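Local coordinates for protein histidinol-phosphatase (Listeria monocytogenes serotype 4b str. H7858, PDB 6NLR) that probably hydrolyses L-histidinol phosphate to histidinol and phosphate in histidine biosynthesis, as a trinuclear metal-dependent phosphatase of the PHP family, at residues A[87-99]-A[111-125]. Sequence-based numbering, arbitrary orientation.
Sequences LIHIGFEVDYLIG and YGPQTDDGVLSLHFL. With MN (manganese (II) ion), chain E; CO (cobalt (II) ion), chain F.
Glu93 OE2 is gripped twice in this contact: it binds one of the two manganese ions at 2.1 Å and accepts a hydrogen bond from Ser121 OG at 2.7 Å. The two segments carry neighbouring parallel strands of a beta-alpha-beta unit in the PHP domain, with helix 101-111 as the crossover. The Glu93 side chain is fully extended, with CG anti to the backbone N (chi1 -171°), and this carries its carboxylate out to the metals. OE1 binds the cobalt ion, so the carboxylate bridges two metals. Ser121 uses the anti lone pair of OE2 and probably helps fix the carboxylate's rotation. His123 NE2 binds the same manganese at 2.1 Å; His181 completes its protein ligands. His6, His8 and Asp258 join Glu93 at the cobalt. Asp95 is second shell: its OD1 accepts from His123 ND1 at 2.8 Å. OD1 lies near the ring plane, while ND1 meets it from above the carboxylate plane, 40° out. This bond probably helps set the imidazole's rotation. Backbone bonds such as Val94 N to Val119 O (2.8 Å) pair the strands. Water 1 links Phe92 N to Asp117 O. At the far end, His89 ND1 donates to Asp116 OD2 at 2.8 Å, almost straight at 179°, while His89 NE2 bonds Glu34 OE2.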
ATOM      1  N   LEU A  87     -18.033   4.226 -10.617  1.00 30.94           N
ATOM      2  CA  LEU A  87     -17.306   3.108 -11.252  1.00 31.23           C
ATOM      3  C   LEU A  87     -16.435   2.433 -10.185  1.00 29.08           C
ATOM      4  O   LEU A  87     -15.462   3.061  -9.715  1.00 27.41           O
ATOM      5  CB  LEU A  87     -16.488   3.625 -12.434  1.00 32.71           C
ATOM      6  CG  LEU A  87     -15.643   2.559 -13.139  1.00 33.50           C
ATOM      7  CD1 LEU A  87     -16.531   1.398 -13.590  1.00 35.04           C
ATOM      8  CD2 LEU A  87     -14.883   3.177 -14.316  1.00 33.71           C
ATOM      9  N   ILE A  88     -16.776   1.201  -9.818  1.00 27.96           N
ATOM     10  CA  ILE A  88     -16.044   0.425  -8.776  1.00 28.60           C
ATOM     11  C   ILE A  88     -15.137  -0.600  -9.452  1.00 27.74           C
ATOM     12  O   ILE A  88     -15.622  -1.350 -10.291  1.00 30.19           O
ATOM     13  CB  ILE A  88     -17.032  -0.187  -7.774  1.00 28.86           C
ATOM     14  CG1 ILE A  88     -17.735   0.945  -7.011  1.00 29.65           C
ATOM     15  CG2 ILE A  88     -16.326  -1.171  -6.854  1.00 27.33           C
ATOM     16  CD1 ILE A  88     -18.816   0.512  -6.073  1.00 32.17           C
ATOM     17  N   HIS A  89     -13.862  -0.592  -9.098  1.00 26.94           N
ATOM     18  CA  HIS A  89     -12.887  -1.628  -9.506  1.00 26.02           C
ATOM     19  C   HIS A  89     -12.663  -2.555  -8.308  1.00 27.10           C
ATOM     20  O   HIS A  89     -12.802  -2.100  -7.152  1.00 27.90           O
ATOM     21  CB  HIS A  89     -11.583  -1.011 -10.019  1.00 25.99           C
ATOM     22  CG  HIS A  89     -11.746  -0.031 -11.128  1.00 27.93           C
ATOM     23  ND1 HIS A  89     -12.220  -0.388 -12.356  1.00 31.18           N
ATOM     24  CD2 HIS A  89     -11.477   1.303 -11.193  1.00 30.82           C
ATOM     25  CE1 HIS A  89     -12.245   0.678 -13.149  1.00 33.39           C
ATOM     26  NE2 HIS A  89     -11.792   1.739 -12.444  1.00 31.19           N
ATOM     27  N   ILE A  90     -12.374  -3.820  -8.586  1.00 26.98           N
ATOM     28  CA  ILE A  90     -12.142  -4.862  -7.561  1.00 27.01           C
ATOM     29  C   ILE A  90     -10.766  -5.461  -7.803  1.00 25.67           C
ATOM     30  O   ILE A  90     -10.463  -5.871  -8.909  1.00 27.13           O
ATOM     31  CB  ILE A  90     -13.247  -5.925  -7.609  1.00 28.67           C
ATOM     32  CG1 ILE A  90     -14.636  -5.285  -7.511  1.00 30.80           C
ATOM     33  CG2 ILE A  90     -13.003  -6.955  -6.520  1.00 28.74           C
ATOM     34  CD1 ILE A  90     -15.778  -6.237  -7.757  1.00 31.34           C
ATOM     35  N   GLY A  91      -9.960  -5.534  -6.764  1.00 25.99           N
ATOM     36  CA  GLY A  91      -8.666  -6.224  -6.832  1.00 22.73           C
ATOM     37  C   GLY A  91      -8.081  -6.381  -5.457  1.00 22.66           C
ATOM     38  O   GLY A  91      -8.847  -6.505  -4.475  1.00 24.54           O
ATOM     39  N   PHE A  92      -6.761  -6.421  -5.390  1.00 22.36           N
ATOM     40  CA  PHE A  92      -6.027  -6.633  -4.129  1.00 21.60           C
ATOM     41  C   PHE A  92      -4.943  -5.587  -3.965  1.00 20.15           C
ATOM     42  O   PHE A  92      -4.355  -5.117  -4.974  1.00 19.83           O
ATOM     43  CB  PHE A  92      -5.381  -8.020  -4.139  1.00 24.15           C
ATOM     44  CG  PHE A  92      -6.382  -9.136  -4.230  1.00 25.22           C
ATOM     45  CD1 PHE A  92      -7.140  -9.498  -3.122  1.00 26.68           C
ATOM     46  CD2 PHE A  92      -6.591  -9.791  -5.433  1.00 28.12           C
ATOM     47  CE1 PHE A  92      -8.086 -10.511  -3.207  1.00 29.33           C
ATOM     48  CE2 PHE A  92      -7.508 -10.830  -5.503  1.00 29.31           C
ATOM     49  CZ  PHE A  92      -8.246 -11.186  -4.394  1.00 29.99           C
ATOM     50  N   GLU A  93      -4.669  -5.269  -2.703  1.00 20.66           N
ATOM     51  CA  GLU A  93      -3.357  -4.778  -2.256  1.00 19.71           C
ATOM     52  C   GLU A  93      -2.520  -6.037  -2.045  1.00 21.05           C
ATOM     53  O   GLU A  93      -2.750  -6.774  -1.051  1.00 20.94           O
ATOM     54  CB  GLU A  93      -3.437  -3.922  -1.003  1.00 19.72           C
ATOM     55  CG  GLU A  93      -2.102  -3.251  -0.713  1.00 20.69           C
ATOM     56  CD  GLU A  93      -2.071  -2.374   0.520  1.00 20.49           C
ATOM     57  OE1 GLU A  93      -3.114  -2.295   1.197  1.00 19.24           O
ATOM     58  OE2 GLU A  93      -1.002  -1.768   0.786  1.00 21.65           O
ATOM     59  N   VAL A  94      -1.628  -6.288  -2.999  1.00 20.32           N
ATOM     60  CA  VAL A  94      -0.780  -7.498  -3.043  1.00 21.66           C
ATOM     61  C   VAL A  94       0.511  -7.186  -2.293  1.00 22.21           C
ATOM     62  O   VAL A  94       1.197  -6.235  -2.661  1.00 22.87           O
ATOM     63  CB  VAL A  94      -0.537  -7.932  -4.493  1.00 22.25           C
ATOM     64  CG1 VAL A  94       0.290  -9.200  -4.550  1.00 23.96           C
ATOM     65  CG2 VAL A  94      -1.860  -8.116  -5.236  1.00 22.83           C
ATOM     66  N   ASP A  95       0.830  -7.982  -1.277  1.00 23.27           N
ATOM     67  CA  ASP A  95       2.150  -7.915  -0.609  1.00 22.52           C
ATOM     68  C   ASP A  95       3.211  -8.366  -1.612  1.00 23.21           C
ATOM     69  O   ASP A  95       3.049  -9.461  -2.215  1.00 24.25           O
ATOM     70  CB  ASP A  95       2.189  -8.771   0.654  1.00 23.34           C
ATOM     71  CG  ASP A  95       1.644  -8.019   1.843  1.00 24.91           C
ATOM     72  OD1 ASP A  95       2.434  -7.271   2.484  1.00 27.45           O
ATOM     73  OD2 ASP A  95       0.433  -8.127   2.058  1.00 28.38           O
ATOM     74  N   TYR A  96       4.256  -7.564  -1.773  1.00 21.54           N
ATOM     75  CA  TYR A  96       5.544  -8.043  -2.313  1.00 23.07           C
ATOM     76  C   TYR A  96       6.253  -8.745  -1.146  1.00 24.01           C
ATOM     77  O   TYR A  96       6.615  -8.088  -0.140  1.00 21.72           O
ATOM     78  CB  TYR A  96       6.370  -6.940  -2.970  1.00 22.00           C
ATOM     79  CG  TYR A  96       7.611  -7.516  -3.588  1.00 23.41           C
ATOM     80  CD1 TYR A  96       7.524  -8.337  -4.710  1.00 23.81           C
ATOM     81  CD2 TYR A  96       8.851  -7.356  -2.998  1.00 25.12           C
ATOM     82  CE1 TYR A  96       8.649  -8.942  -5.246  1.00 22.87           C
ATOM     83  CE2 TYR A  96       9.986  -7.935  -3.542  1.00 26.27           C
ATOM     84  CZ  TYR A  96       9.877  -8.733  -4.664  1.00 23.11           C
ATOM     85  OH  TYR A  96      10.983  -9.304  -5.186  1.00 26.59           O
ATOM     86  N   LEU A  97       6.368 -10.070  -1.250  1.00 25.52           N
ATOM     87  CA  LEU A  97       7.024 -10.932  -0.230  1.00 26.93           C
ATOM     88  C   LEU A  97       8.392 -11.363  -0.779  1.00 24.96           C
ATOM     89  O   LEU A  97       8.448 -12.218  -1.697  1.00 24.40           O
ATOM     90  CB  LEU A  97       6.107 -12.124   0.069  1.00 26.48           C
ATOM     91  CG  LEU A  97       4.730 -11.779   0.645  1.00 28.10           C
ATOM     92  CD1 LEU A  97       3.890 -13.040   0.828  1.00 30.04           C
ATOM     93  CD2 LEU A  97       4.824 -11.012   1.969  1.00 26.17           C
ATOM     94  N   ILE A  98       9.447 -10.748  -0.253  1.00 25.76           N
ATOM     95  CA  ILE A  98      10.855 -10.985  -0.691  1.00 27.08           C
ATOM     96  C   ILE A  98      11.169 -12.475  -0.504  1.00 30.19           C
ATOM     97  O   ILE A  98      10.958 -12.996   0.612  1.00 30.04           O
ATOM     98  CB  ILE A  98      11.811 -10.071   0.095  1.00 30.55           C
ATOM     99  CG1 ILE A  98      11.555  -8.596  -0.234  1.00 28.12           C
ATOM    100  CG2 ILE A  98      13.274 -10.459  -0.153  1.00 31.52           C
ATOM    101  CD1 ILE A  98      12.005  -7.645   0.837  1.00 29.09           C
ATOM    102  N   GLY A  99      11.561 -13.146  -1.587  1.00 31.38           N
ATOM    103  CA  GLY A  99      11.884 -14.580  -1.607  1.00 31.78           C
ATOM    104  C   GLY A  99      10.660 -15.450  -1.849  1.00 32.36           C
ATOM    105  O   GLY A  99      10.843 -16.663  -1.897  1.00 33.47           O
ATOM    106  N   TYR A 111      -6.084 -15.699  -9.512  1.00 29.46           N
ATOM    107  CA  TYR A 111      -7.188 -14.774  -9.143  1.00 30.01           C
ATOM    108  C   TYR A 111      -7.154 -13.483  -9.974  1.00 28.54           C
ATOM    109  O   TYR A 111      -8.189 -12.795 -10.042  1.00 27.56           O
ATOM    110  CB  TYR A 111      -7.144 -14.489  -7.642  1.00 32.68           C
ATOM    111  CG  TYR A 111      -7.414 -15.728  -6.828  1.00 33.47           C
ATOM    112  CD1 TYR A 111      -8.698 -16.231  -6.694  1.00 34.68           C
ATOM    113  CD2 TYR A 111      -6.373 -16.429  -6.250  1.00 36.29           C
ATOM    114  CE1 TYR A 111      -8.945 -17.395  -5.987  1.00 34.01           C
ATOM    115  CE2 TYR A 111      -6.602 -17.597  -5.546  1.00 37.88           C
ATOM    116  CZ  TYR A 111      -7.891 -18.074  -5.403  1.00 36.33           C
ATOM    117  OH  TYR A 111      -8.081 -19.222  -4.692  1.00 39.24           O
ATOM    118  N   GLY A 112      -6.034 -13.190 -10.630  1.00 27.51           N
ATOM    119  CA  GLY A 112      -5.880 -11.984 -11.459  1.00 27.91           C
ATOM    120  C   GLY A 112      -7.047 -11.775 -12.421  1.00 27.76           C
ATOM    121  O   GLY A 112      -7.510 -10.657 -12.563  1.00 26.90           O
ATOM    122  N   PRO A 113      -7.539 -12.814 -13.131  1.00 28.34           N
ATOM    123  CA  PRO A 113      -8.644 -12.651 -14.074  1.00 29.16           C
ATOM    124  C   PRO A 113      -9.938 -12.122 -13.438  1.00 32.55           C
ATOM    125  O   PRO A 113     -10.763 -11.649 -14.171  1.00 35.47           O
ATOM    126  CB  PRO A 113      -8.849 -14.076 -14.641  1.00 31.52           C
ATOM    127  CG  PRO A 113      -7.477 -14.693 -14.523  1.00 30.70           C
ATOM    128  CD  PRO A 113      -6.995 -14.178 -13.174  1.00 30.58           C
ATOM    129  N   GLN A 114     -10.105 -12.218 -12.113  1.00 31.33           N
ATOM    130  CA  GLN A 114     -11.334 -11.737 -11.418  1.00 32.05           C
ATOM    131  C   GLN A 114     -11.185 -10.269 -10.994  1.00 30.47           C
ATOM    132  O   GLN A 114     -12.099  -9.762 -10.346  1.00 30.87           O
ATOM    133  CB  GLN A 114     -11.629 -12.631 -10.213  1.00 32.33           C
ATOM    134  CG  GLN A 114     -12.195 -13.994 -10.614  1.00 32.54           C
ATOM    135  CD  GLN A 114     -12.405 -14.838  -9.385  1.00 34.26           C
ATOM    136  OE1 GLN A 114     -13.397 -14.674  -8.675  1.00 33.37           O
ATOM    137  NE2 GLN A 114     -11.447 -15.712  -9.112  1.00 33.13           N
ATOM    138  N   THR A 115     -10.080  -9.610 -11.349  1.00 30.63           N
ATOM    139  CA  THR A 115      -9.725  -8.259 -10.843  1.00 29.78           C
ATOM    140  C   THR A 115      -9.629  -7.284 -12.011  1.00 29.49           C
ATOM    141  O   THR A 115      -9.418  -7.728 -13.118  1.00 26.71           O
ATOM    142  CB  THR A 115      -8.406  -8.271 -10.067  1.00 28.59           C
ATOM    143  OG1 THR A 115      -7.332  -8.506 -10.979  1.00 27.56           O
ATOM    144  CG2 THR A 115      -8.398  -9.319  -8.980  1.00 30.51           C
ATOM    145  N   ASP A 116      -9.661  -6.006 -11.681  1.00 30.23           N
ATOM    146  CA  ASP A 116      -9.828  -4.826 -12.547  1.00 34.47           C
ATOM    147  C   ASP A 116      -8.851  -3.718 -12.128  1.00 29.66           C
ATOM    148  O   ASP A 116      -8.805  -2.685 -12.777  1.00 29.97           O
ATOM    149  CB  ASP A 116     -11.237  -4.329 -12.235  1.00 44.43           C
ATOM    150  CG  ASP A 116     -11.851  -3.502 -13.317  1.00 52.41           C
ATOM    151  OD1 ASP A 116     -11.179  -3.354 -14.345  1.00 68.45           O
ATOM    152  OD2 ASP A 116     -12.995  -3.021 -13.116  1.00 60.19           O
ATOM    153  N   ASP A 117      -8.177  -3.867 -10.985  1.00 27.71           N
ATOM    154  CA  ASP A 117      -7.186  -2.882 -10.476  1.00 25.67           C
ATOM    155  C   ASP A 117      -6.334  -3.609  -9.444  1.00 24.31           C
ATOM    156  O   ASP A 117      -6.606  -4.803  -9.141  1.00 24.33           O
ATOM    157  CB  ASP A 117      -7.864  -1.627  -9.913  1.00 24.55           C
ATOM    158  CG  ASP A 117      -6.986  -0.384  -9.808  1.00 25.61           C
ATOM    159  OD1 ASP A 117      -5.832  -0.417 -10.307  1.00 22.82           O
ATOM    160  OD2 ASP A 117      -7.473   0.635  -9.222  1.00 24.69           O
ATOM    161  N   GLY A 118      -5.320  -2.930  -8.941  1.00 23.62           N
ATOM    162  CA  GLY A 118      -4.373  -3.561  -8.012  1.00 24.77           C
ATOM    163  C   GLY A 118      -3.340  -2.571  -7.548  1.00 23.64           C
ATOM    164  O   GLY A 118      -3.072  -1.594  -8.263  1.00 22.33           O
ATOM    165  N   VAL A 119      -2.811  -2.829  -6.357  1.00 22.51           N
ATOM    166  CA  VAL A 119      -1.668  -2.105  -5.767  1.00 20.12           C
ATOM    167  C   VAL A 119      -0.672  -3.171  -5.319  1.00 20.50           C
ATOM    168  O   VAL A 119      -1.101  -4.190  -4.725  1.00 21.29           O
ATOM    169  CB  VAL A 119      -2.153  -1.194  -4.626  1.00 20.49           C
ATOM    170  CG1 VAL A 119      -0.995  -0.539  -3.922  1.00 19.96           C
ATOM    171  CG2 VAL A 119      -3.115  -0.122  -5.128  1.00 21.32           C
ATOM    172  N   LEU A 120       0.604  -2.974  -5.621  1.00 19.90           N
ATOM    173  CA  LEU A 120       1.678  -3.844  -5.099  1.00 20.96           C
ATOM    174  C   LEU A 120       2.395  -3.061  -4.013  1.00 21.04           C
ATOM    175  O   LEU A 120       2.934  -1.987  -4.327  1.00 20.57           O
ATOM    176  CB  LEU A 120       2.615  -4.242  -6.234  1.00 20.37           C
ATOM    177  CG  LEU A 120       3.757  -5.174  -5.842  1.00 20.69           C
ATOM    178  CD1 LEU A 120       3.226  -6.535  -5.445  1.00 20.92           C
ATOM    179  CD2 LEU A 120       4.761  -5.287  -6.988  1.00 23.05           C
ATOM    180  N   SER A 121       2.375  -3.592  -2.798  1.00 20.09           N
ATOM    181  CA  SER A 121       2.845  -2.907  -1.571  1.00 20.27           C
ATOM    182  C   SER A 121       3.899  -3.757  -0.855  1.00 19.38           C
ATOM    183  O   SER A 121       3.698  -4.978  -0.709  1.00 18.97           O
ATOM    184  CB  SER A 121       1.690  -2.626  -0.654  1.00 21.12           C
ATOM    185  OG  SER A 121       0.872  -1.626  -1.220  1.00 23.27           O
ATOM    186  N   LEU A 122       4.933  -3.104  -0.358  1.00 19.42           N
ATOM    187  CA  LEU A 122       5.921  -3.716   0.564  1.00 21.07           C
ATOM    188  C   LEU A 122       5.547  -3.373   2.020  1.00 19.47           C
ATOM    189  O   LEU A 122       5.576  -2.165   2.389  1.00 17.81           O
ATOM    190  CB  LEU A 122       7.312  -3.209   0.185  1.00 20.38           C
ATOM    191  CG  LEU A 122       8.455  -3.821   0.980  1.00 22.40           C
ATOM    192  CD1 LEU A 122       8.651  -5.289   0.596  1.00 25.64           C
ATOM    193  CD2 LEU A 122       9.715  -3.015   0.786  1.00 23.62           C
ATOM    194  N   HIS A 123       5.290  -4.396   2.838  1.00 18.04           N
ATOM    195  CA  HIS A 123       4.890  -4.248   4.269  1.00 19.75           C
ATOM    196  C   HIS A 123       5.843  -5.000   5.204  1.00 20.78           C
ATOM    197  O   HIS A 123       5.781  -4.739   6.420  1.00 19.56           O
ATOM    198  CB  HIS A 123       3.463  -4.754   4.524  1.00 20.65           C
ATOM    199  CG  HIS A 123       2.384  -4.028   3.789  1.00 21.70           C
ATOM    200  ND1 HIS A 123       1.521  -4.685   2.930  1.00 23.73           N
ATOM    201  CD2 HIS A 123       2.021  -2.729   3.760  1.00 21.47           C
ATOM    202  CE1 HIS A 123       0.671  -3.818   2.410  1.00 22.53           C
ATOM    203  NE2 HIS A 123       0.971  -2.619   2.880  1.00 23.41           N
ATOM    204  N   PHE A 124       6.669  -5.909   4.685  1.00 21.14           N
ATOM    205  CA  PHE A 124       7.537  -6.796   5.496  1.00 22.21           C
ATOM    206  C   PHE A 124       8.958  -6.782   4.927  1.00 22.22           C
ATOM    207  O   PHE A 124       9.139  -6.842   3.695  1.00 22.17           O
ATOM    208  CB  PHE A 124       7.003  -8.227   5.498  1.00 24.63           C
ATOM    209  CG  PHE A 124       5.659  -8.412   6.154  1.00 25.11           C
ATOM    210  CD1 PHE A 124       5.563  -8.585   7.525  1.00 25.17           C
ATOM    211  CD2 PHE A 124       4.499  -8.456   5.387  1.00 24.72           C
ATOM    212  CE1 PHE A 124       4.323  -8.779   8.118  1.00 26.71           C
ATOM    213  CE2 PHE A 124       3.263  -8.627   5.984  1.00 25.12           C
ATOM    214  CZ  PHE A 124       3.179  -8.783   7.347  1.00 26.81           C
ATOM    215  N   LEU A 125       9.939  -6.708   5.816  1.00 22.98           N
ATOM    216  CA  LEU A 125      11.378  -6.863   5.498  1.00 22.59           C
ATOM    217  C   LEU A 125      11.959  -7.931   6.400  1.00 21.37           C
ATOM    218  O   LEU A 125      11.422  -8.159   7.495  1.00 22.34           O
ATOM    219  CB  LEU A 125      12.112  -5.559   5.821  1.00 22.66           C
ATOM    220  CG  LEU A 125      11.998  -4.440   4.818  1.00 26.30           C
ATOM    221  CD1 LEU A 125      12.730  -3.216   5.365  1.00 23.85           C
ATOM    222  CD2 LEU A 125      12.561  -4.886   3.480  1.00 27.85           C
TER
HETATM  223 MN    MN E 302      -0.362  -1.035   2.624  0.78 16.40          MN
HETATM  224 CO    CO F 303      -3.850  -0.453   2.063  1.00 22.38          CO
HETATM  225  O   HOH W   1      -5.398  -7.118  -7.995  1.00 22.66           O
HETATM  226  O   HOH W   2       5.081  -7.057   2.034  1.00 22.31           O
HETATM  227  O   HOH W   3       8.580  -8.636   1.725  1.00 24.44           O
HETATM  228  O   HOH W   4       0.436   0.051   4.515  1.00 42.97           O
HETATM  229  O   HOH W   5      -1.751   0.098   2.460  1.00 18.48           O